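Local coordinates for protein cytochrome c3 (Desulfuromonas acetoxidans, PDB 1HH5) that carries electrons through three covalently bound c-type hemes, passing them from a dehydrogenase to ferredoxin in sulfate respiration, at residues E7-F15 and T60-K68. Numbering follows the deposited sequence.
Sequences ENKKGNVTF and TKCGGCHIK. With HEC (heme c), chain D.
His66 turns its ND1 N-H onto the carbonyl oxygen of Gly11, with 2.8 Å between His66 ND1 and Gly11 O; the oxygen lies close to the imidazole plane, and the N-H arrives in the carbonyl plane. His66 NE2, the other ring nitrogen, binds the heme iron at 2.0 Å, and His45 supplies the other axial nitrogen. The bond from ND1 should help set the ring's rotation about the Fe-N bond and probably makes the imidazole a somewhat stronger electron donor. Gly11 O also takes a weak bond from Asn8 ND2, whose stronger partner is Tyr6 O. One residue further along, the backbone nitrogen of Ile67 gives a nearly straight bond to the carbonyl oxygen of Asn12 (Ile67 N to Asn12 O 3.2 Å, N-H...O angle 173°). One water links Thr14 N with Cys65 O, and another lies between Asn12 N and the C-terminal carboxylate of Lys68. Lys10, its CG anti to the backbone N (chi1 176°), lays that methylene over one face of the imidazole, CG standing 3.5 Å from the His66 ring centroid in a CH-pi contact. Val13 reaches the same ring obliquely with CG2, 3.6 Å from His66 ND1, while its CG1 packs on Cys65 CB. Cys62 and Cys65 are thioether-linked to this heme, completing with His66 the CXXCH attachment motif of c-type cytochromes, here for the last of three bis-histidine hemes in this c3-family cytochrome c7.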
ATOM      1  N   GLU A   7       1.659   3.778  11.389  1.00 24.22           N
ATOM      2  CA  GLU A   7       1.334   4.878  12.286  1.00 25.59           C
ATOM      3  C   GLU A   7       2.181   6.075  11.880  1.00 25.46           C
ATOM      4  O   GLU A   7       3.388   5.946  11.680  1.00 25.38           O
ATOM      5  CB  GLU A   7       1.636   4.475  13.739  1.00 27.64           C
ATOM      6  CG  GLU A   7       1.785   5.641  14.730  1.00 31.42           C
ATOM      7  CD  GLU A   7       0.462   6.202  15.242  1.00 33.22           C
ATOM      8  OE1 GLU A   7      -0.260   5.478  15.965  1.00 35.00           O
ATOM      9  OE2 GLU A   7       0.147   7.371  14.930  1.00 34.68           O
ATOM     10  N   ASN A   8       1.545   7.234  11.738  1.00 24.95           N
ATOM     11  CA  ASN A   8       2.256   8.446  11.352  1.00 25.40           C
ATOM     12  C   ASN A   8       1.459   9.693  11.727  1.00 26.05           C
ATOM     13  O   ASN A   8       0.286   9.605  12.087  1.00 26.79           O
ATOM     14  CB  ASN A   8       2.551   8.425   9.844  1.00 24.93           C
ATOM     15  CG  ASN A   8       1.298   8.529   9.001  1.00 23.63           C
ATOM     16  OD1 ASN A   8       0.816   9.626   8.722  1.00 24.47           O
ATOM     17  ND2 ASN A   8       0.756   7.385   8.601  1.00 23.01           N
ATOM     18  N   LYS A   9       2.104  10.851  11.636  1.00 27.06           N
ATOM     19  CA  LYS A   9       1.482  12.125  11.991  1.00 28.04           C
ATOM     20  C   LYS A   9       0.255  12.518  11.173  1.00 27.74           C
ATOM     21  O   LYS A   9      -0.754  12.959  11.723  1.00 28.17           O
ATOM     22  CB  LYS A   9       2.522  13.248  11.903  1.00 29.40           C
ATOM     23  CG  LYS A   9       3.621  13.163  12.950  1.00 31.28           C
ATOM     24  CD  LYS A   9       3.055  13.320  14.355  1.00 32.77           C
ATOM     25  CE  LYS A   9       4.159  13.337  15.401  1.00 34.15           C
ATOM     26  NZ  LYS A   9       3.626  13.562  16.775  1.00 34.22           N
ATOM     27  N   LYS A  10       0.347  12.360   9.858  1.00 27.49           N
ATOM     28  CA  LYS A  10      -0.741  12.722   8.956  1.00 26.51           C
ATOM     29  C   LYS A  10      -1.994  11.874   9.152  1.00 25.24           C
ATOM     30  O   LYS A  10      -3.084  12.258   8.728  1.00 25.67           O
ATOM     31  CB  LYS A  10      -0.252  12.616   7.510  1.00 28.09           C
ATOM     32  CG  LYS A  10      -1.315  12.864   6.449  1.00 30.53           C
ATOM     33  CD  LYS A  10      -1.877  14.275   6.506  1.00 31.99           C
ATOM     34  CE  LYS A  10      -2.950  14.460   5.439  1.00 32.81           C
ATOM     35  NZ  LYS A  10      -3.489  15.848   5.403  1.00 34.16           N
ATOM     36  N   GLY A  11      -1.836  10.732   9.812  1.00 23.36           N
ATOM     37  CA  GLY A  11      -2.957   9.837  10.040  1.00 21.00           C
ATOM     38  C   GLY A  11      -2.577   8.425   9.630  1.00 19.17           C
ATOM     39  O   GLY A  11      -2.128   8.208   8.508  1.00 18.21           O
ATOM     40  N   ASN A  12      -2.759   7.469  10.538  1.00 18.44           N
ATOM     41  CA  ASN A  12      -2.411   6.071  10.286  1.00 17.91           C
ATOM     42  C   ASN A  12      -2.957   5.486   8.982  1.00 16.72           C
ATOM     43  O   ASN A  12      -4.110   5.714   8.613  1.00 16.72           O
ATOM     44  CB  ASN A  12      -2.882   5.203  11.455  1.00 19.13           C
ATOM     45  CG  ASN A  12      -2.103   5.469  12.732  1.00 20.51           C
ATOM     46  OD1 ASN A  12      -1.347   6.436  12.825  1.00 20.95           O
ATOM     47  ND2 ASN A  12      -2.293   4.611  13.727  1.00 21.44           N
ATOM     48  N   VAL A  13      -2.112   4.728   8.292  1.00 15.23           N
ATOM     49  CA  VAL A  13      -2.492   4.077   7.047  1.00 14.88           C
ATOM     50  C   VAL A  13      -2.608   2.572   7.289  1.00 15.45           C
ATOM     51  O   VAL A  13      -1.679   1.944   7.800  1.00 15.95           O
ATOM     52  CB  VAL A  13      -1.436   4.309   5.932  1.00 14.48           C
ATOM     53  CG1 VAL A  13      -1.914   3.699   4.628  1.00 13.36           C
ATOM     54  CG2 VAL A  13      -1.175   5.792   5.763  1.00 13.74           C
ATOM     55  N   THR A  14      -3.752   2.002   6.929  0.50 15.39           N
ATOM     56  CA  THR A  14      -3.971   0.572   7.102  0.50 15.95           C
ATOM     57  C   THR A  14      -3.796  -0.145   5.768  0.50 15.04           C
ATOM     58  O   THR A  14      -4.561   0.078   4.831  0.50 14.23           O
ATOM     59  CB  THR A  14      -5.387   0.279   7.638  0.50 16.61           C
ATOM     60  OG1 THR A  14      -5.538   0.869   8.934  0.50 19.09           O
ATOM     61  CG2 THR A  14      -5.619  -1.218   7.743  0.50 17.68           C
ATOM     62  N   PHE A  15      -2.780  -0.998   5.689  1.00 14.23           N
ATOM     63  CA  PHE A  15      -2.506  -1.750   4.471  1.00 14.14           C
ATOM     64  C   PHE A  15      -2.956  -3.192   4.637  1.00 13.95           C
ATOM     65  O   PHE A  15      -2.301  -3.985   5.318  1.00 14.51           O
ATOM     66  CB  PHE A  15      -1.010  -1.723   4.145  1.00 12.81           C
ATOM     67  CG  PHE A  15      -0.628  -2.563   2.956  1.00 12.14           C
ATOM     68  CD1 PHE A  15      -1.363  -2.512   1.778  1.00 11.78           C
ATOM     69  CD2 PHE A  15       0.496  -3.379   3.007  1.00 10.60           C
ATOM     70  CE1 PHE A  15      -0.983  -3.258   0.664  1.00 10.77           C
ATOM     71  CE2 PHE A  15       0.884  -4.126   1.904  1.00 10.95           C
ATOM     72  CZ  PHE A  15       0.140  -4.068   0.730  1.00 11.91           C
ATOM     73  N   THR A  60      -6.184   7.813  -3.921  1.00 18.32           N
ATOM     74  CA  THR A  60      -5.125   8.678  -4.396  1.00 18.95           C
ATOM     75  C   THR A  60      -5.180   9.978  -3.596  1.00 19.23           C
ATOM     76  O   THR A  60      -4.182  10.681  -3.477  1.00 19.41           O
ATOM     77  CB  THR A  60      -5.263   8.951  -5.915  1.00 19.34           C
ATOM     78  OG1 THR A  60      -6.640   9.158  -6.249  1.00 20.08           O
ATOM     79  CG2 THR A  60      -4.731   7.767  -6.709  1.00 21.01           C
ATOM     80  N   LYS A  61      -6.349  10.283  -3.033  1.00 19.20           N
ATOM     81  CA  LYS A  61      -6.521  11.477  -2.210  1.00 18.91           C
ATOM     82  C   LYS A  61      -5.924  11.190  -0.832  1.00 17.89           C
ATOM     83  O   LYS A  61      -6.016  10.068  -0.336  1.00 18.29           O
ATOM     84  CB  LYS A  61      -8.007  11.817  -2.069  1.00 20.36           C
ATOM     85  CG  LYS A  61      -8.673  12.165  -3.392  1.00 21.99           C
ATOM     86  CD  LYS A  61     -10.178  11.957  -3.353  1.00 24.60           C
ATOM     87  CE  LYS A  61     -10.873  12.923  -2.427  1.00 26.13           C
ATOM     88  NZ  LYS A  61     -12.353  12.827  -2.608  1.00 27.58           N
ATOM     89  N   CYS A  62      -5.328  12.207  -0.216  1.00 16.43           N
ATOM     90  CA  CYS A  62      -4.694  12.062   1.095  1.00 15.23           C
ATOM     91  C   CYS A  62      -5.519  11.305   2.125  1.00 15.15           C
ATOM     92  O   CYS A  62      -5.008  10.410   2.794  1.00 14.25           O
ATOM     93  CB  CYS A  62      -4.357  13.430   1.683  1.00 15.89           C
ATOM     94  SG  CYS A  62      -3.440  14.519   0.562  1.00 15.29           S
ATOM     95  N   GLY A  63      -6.787  11.681   2.253  1.00 14.20           N
ATOM     96  CA  GLY A  63      -7.664  11.055   3.232  1.00 14.86           C
ATOM     97  C   GLY A  63      -8.079   9.629   2.936  1.00 15.26           C
ATOM     98  O   GLY A  63      -8.653   8.959   3.800  1.00 15.95           O
ATOM     99  N   GLY A  64      -7.806   9.165   1.720  1.00 14.96           N
ATOM    100  CA  GLY A  64      -8.160   7.807   1.355  1.00 15.77           C
ATOM    101  C   GLY A  64      -7.233   6.817   2.035  1.00 15.27           C
ATOM    102  O   GLY A  64      -7.602   5.670   2.278  1.00 14.99           O
ATOM    103  N   CYS A  65      -6.013   7.258   2.327  1.00 14.63           N
ATOM    104  CA  CYS A  65      -5.042   6.411   3.001  1.00 15.04           C
ATOM    105  C   CYS A  65      -4.884   6.819   4.457  1.00 15.88           C
ATOM    106  O   CYS A  65      -4.977   5.987   5.357  1.00 16.27           O
ATOM    107  CB  CYS A  65      -3.684   6.496   2.309  1.00 13.91           C
ATOM    108  SG  CYS A  65      -3.635   5.699   0.676  1.00 13.14           S
ATOM    109  N   HIS A  66      -4.640   8.110   4.672  1.00 16.80           N
ATOM    110  CA  HIS A  66      -4.449   8.669   6.005  1.00 18.21           C
ATOM    111  C   HIS A  66      -5.772   8.912   6.714  1.00 19.58           C
ATOM    112  O   HIS A  66      -6.529   9.793   6.328  1.00 19.80           O
ATOM    113  CB  HIS A  66      -3.689   9.993   5.899  1.00 18.05           C
ATOM    114  CG  HIS A  66      -2.289   9.847   5.391  1.00 16.40           C
ATOM    115  ND1 HIS A  66      -1.247   9.358   6.144  1.00 17.05           N
ATOM    116  CD2 HIS A  66      -1.765  10.122   4.172  1.00 16.31           C
ATOM    117  CE1 HIS A  66      -0.151   9.354   5.378  1.00 15.84           C
ATOM    118  NE2 HIS A  66      -0.413   9.810   4.168  1.00 15.50           N
ATOM    119  N   ILE A  67      -6.042   8.128   7.753  1.00 22.15           N
ATOM    120  CA  ILE A  67      -7.278   8.265   8.519  1.00 25.15           C
ATOM    121  C   ILE A  67      -6.946   8.846   9.894  1.00 27.57           C
ATOM    122  O   ILE A  67      -6.206   8.237  10.661  1.00 27.63           O
ATOM    123  CB  ILE A  67      -7.972   6.891   8.704  1.00 25.37           C
ATOM    124  CG1 ILE A  67      -7.968   6.119   7.381  1.00 24.60           C
ATOM    125  CG2 ILE A  67      -9.404   7.090   9.184  1.00 25.23           C
ATOM    126  CD1 ILE A  67      -8.643   6.847   6.237  1.00 24.74           C
ATOM    127  N   LYS A  68      -7.501  10.024  10.179  1.00 30.36           N
ATOM    128  CA  LYS A  68      -7.302  10.775  11.426  1.00 33.89           C
ATOM    129  C   LYS A  68      -5.848  10.977  11.837  1.00 35.13           C
ATOM    130  O   LYS A  68      -5.432  12.152  11.953  1.00 36.09           O
ATOM    131  CB  LYS A  68      -8.078  10.141  12.596  1.00 35.09           C
ATOM    132  CG  LYS A  68      -7.601   8.771  13.051  1.00 37.15           C
ATOM    133  CD  LYS A  68      -8.666   7.708  12.813  1.00 38.52           C
ATOM    134  CE  LYS A  68      -9.941   8.007  13.594  1.00 39.16           C
ATOM    135  NZ  LYS A  68      -9.703   8.041  15.064  1.00 39.90           N
ATOM    136  OXT LYS A  68      -5.142   9.971  12.049  1.00 37.01           O
TER
HETATM  137 FE   HEC D  71       1.032   9.960   2.819  1.00 15.32          FE
HETATM  138  CHA HEC D  71       3.479   9.120   5.038  1.00 17.73           C
HETATM  139  CHB HEC D  71       1.329  13.268   3.656  1.00 16.27           C
HETATM  140  CHC HEC D  71      -1.284  10.794   0.406  1.00 13.88           C
HETATM  141  CHD HEC D  71       0.390   6.634   2.229  1.00 13.57           C
HETATM  142  NA  HEC D  71       2.150  10.960   4.075  1.00 17.08           N
HETATM  143  C1A HEC D  71       3.133  10.466   4.923  1.00 17.52           C
HETATM  144  C2A HEC D  71       3.707  11.543   5.699  1.00 19.06           C
HETATM  145  C3A HEC D  71       3.118  12.701   5.322  1.00 17.91           C
HETATM  146  C4A HEC D  71       2.132  12.343   4.317  1.00 17.42           C
HETATM  147  CMA HEC D  71       3.433  14.118   5.815  1.00 17.24           C
HETATM  148  CAA HEC D  71       4.778  11.420   6.777  1.00 21.79           C
HETATM  149  CBA HEC D  71       4.227  11.323   8.184  1.00 24.88           C
HETATM  150  CGA HEC D  71       5.321  11.327   9.234  1.00 26.80           C
HETATM  151  O1A HEC D  71       5.003  11.154  10.429  1.00 28.34           O
HETATM  152  O2A HEC D  71       6.500  11.508   8.861  1.00 28.57           O
HETATM  153  NB  HEC D  71       0.174  11.650   2.206  1.00 14.80           N
HETATM  154  C1B HEC D  71       0.376  12.932   2.692  1.00 15.18           C
HETATM  155  C2B HEC D  71      -0.478  13.893   2.009  1.00 15.64           C
HETATM  156  C3B HEC D  71      -1.075  13.230   0.998  1.00 14.31           C
HETATM  157  C4B HEC D  71      -0.737  11.818   1.174  1.00 14.90           C
HETATM  158  CMB HEC D  71      -0.776  15.332   2.455  1.00 15.60           C
HETATM  159  CAB HEC D  71      -1.905  13.810  -0.139  1.00 14.50           C
HETATM  160  CBB HEC D  71      -1.005  14.552  -1.125  1.00 13.72           C
HETATM  161  NC  HEC D  71      -0.146   8.947   1.565  1.00 13.36           N
HETATM  162  C1C HEC D  71      -1.008   9.446   0.590  1.00 13.39           C
HETATM  163  C2C HEC D  71      -1.706   8.380  -0.106  1.00 12.13           C
HETATM  164  C3C HEC D  71      -1.330   7.219   0.507  1.00 12.31           C
HETATM  165  C4C HEC D  71      -0.331   7.569   1.503  1.00 12.97           C
HETATM  166  CMC HEC D  71      -2.614   8.520  -1.332  1.00 11.18           C
HETATM  167  CAC HEC D  71      -1.855   5.811   0.250  1.00 12.73           C
HETATM  168  CBC HEC D  71      -1.607   5.326  -1.166  1.00 11.31           C
HETATM  169  ND  HEC D  71       1.790   8.247   3.443  1.00 15.55           N
HETATM  170  C1D HEC D  71       1.379   6.949   3.139  1.00 15.07           C
HETATM  171  C2D HEC D  71       2.175   5.962   3.850  1.00 15.49           C
HETATM  172  C3D HEC D  71       3.118   6.655   4.527  1.00 17.20           C
HETATM  173  C4D HEC D  71       2.854   8.072   4.323  1.00 16.98           C
HETATM  174  CMD HEC D  71       1.960   4.450   3.889  1.00 14.29           C
HETATM  175  CAD HEC D  71       4.329   6.071   5.259  1.00 19.10           C
HETATM  176  CBD HEC D  71       4.234   6.128   6.770  1.00 23.60           C
HETATM  177  CGD HEC D  71       5.464   5.552   7.444  1.00 25.55           C
HETATM  178  O1D HEC D  71       6.557   6.146   7.314  1.00 27.31           O
HETATM  179  O2D HEC D  71       5.336   4.497   8.095  1.00 28.06           O
HETATM  180  O   HOH W   1      -4.574   7.729  12.937  1.00 37.51           O
HETATM  181  O   HOH W   2      -6.061   3.407   5.959  1.00 19.23           O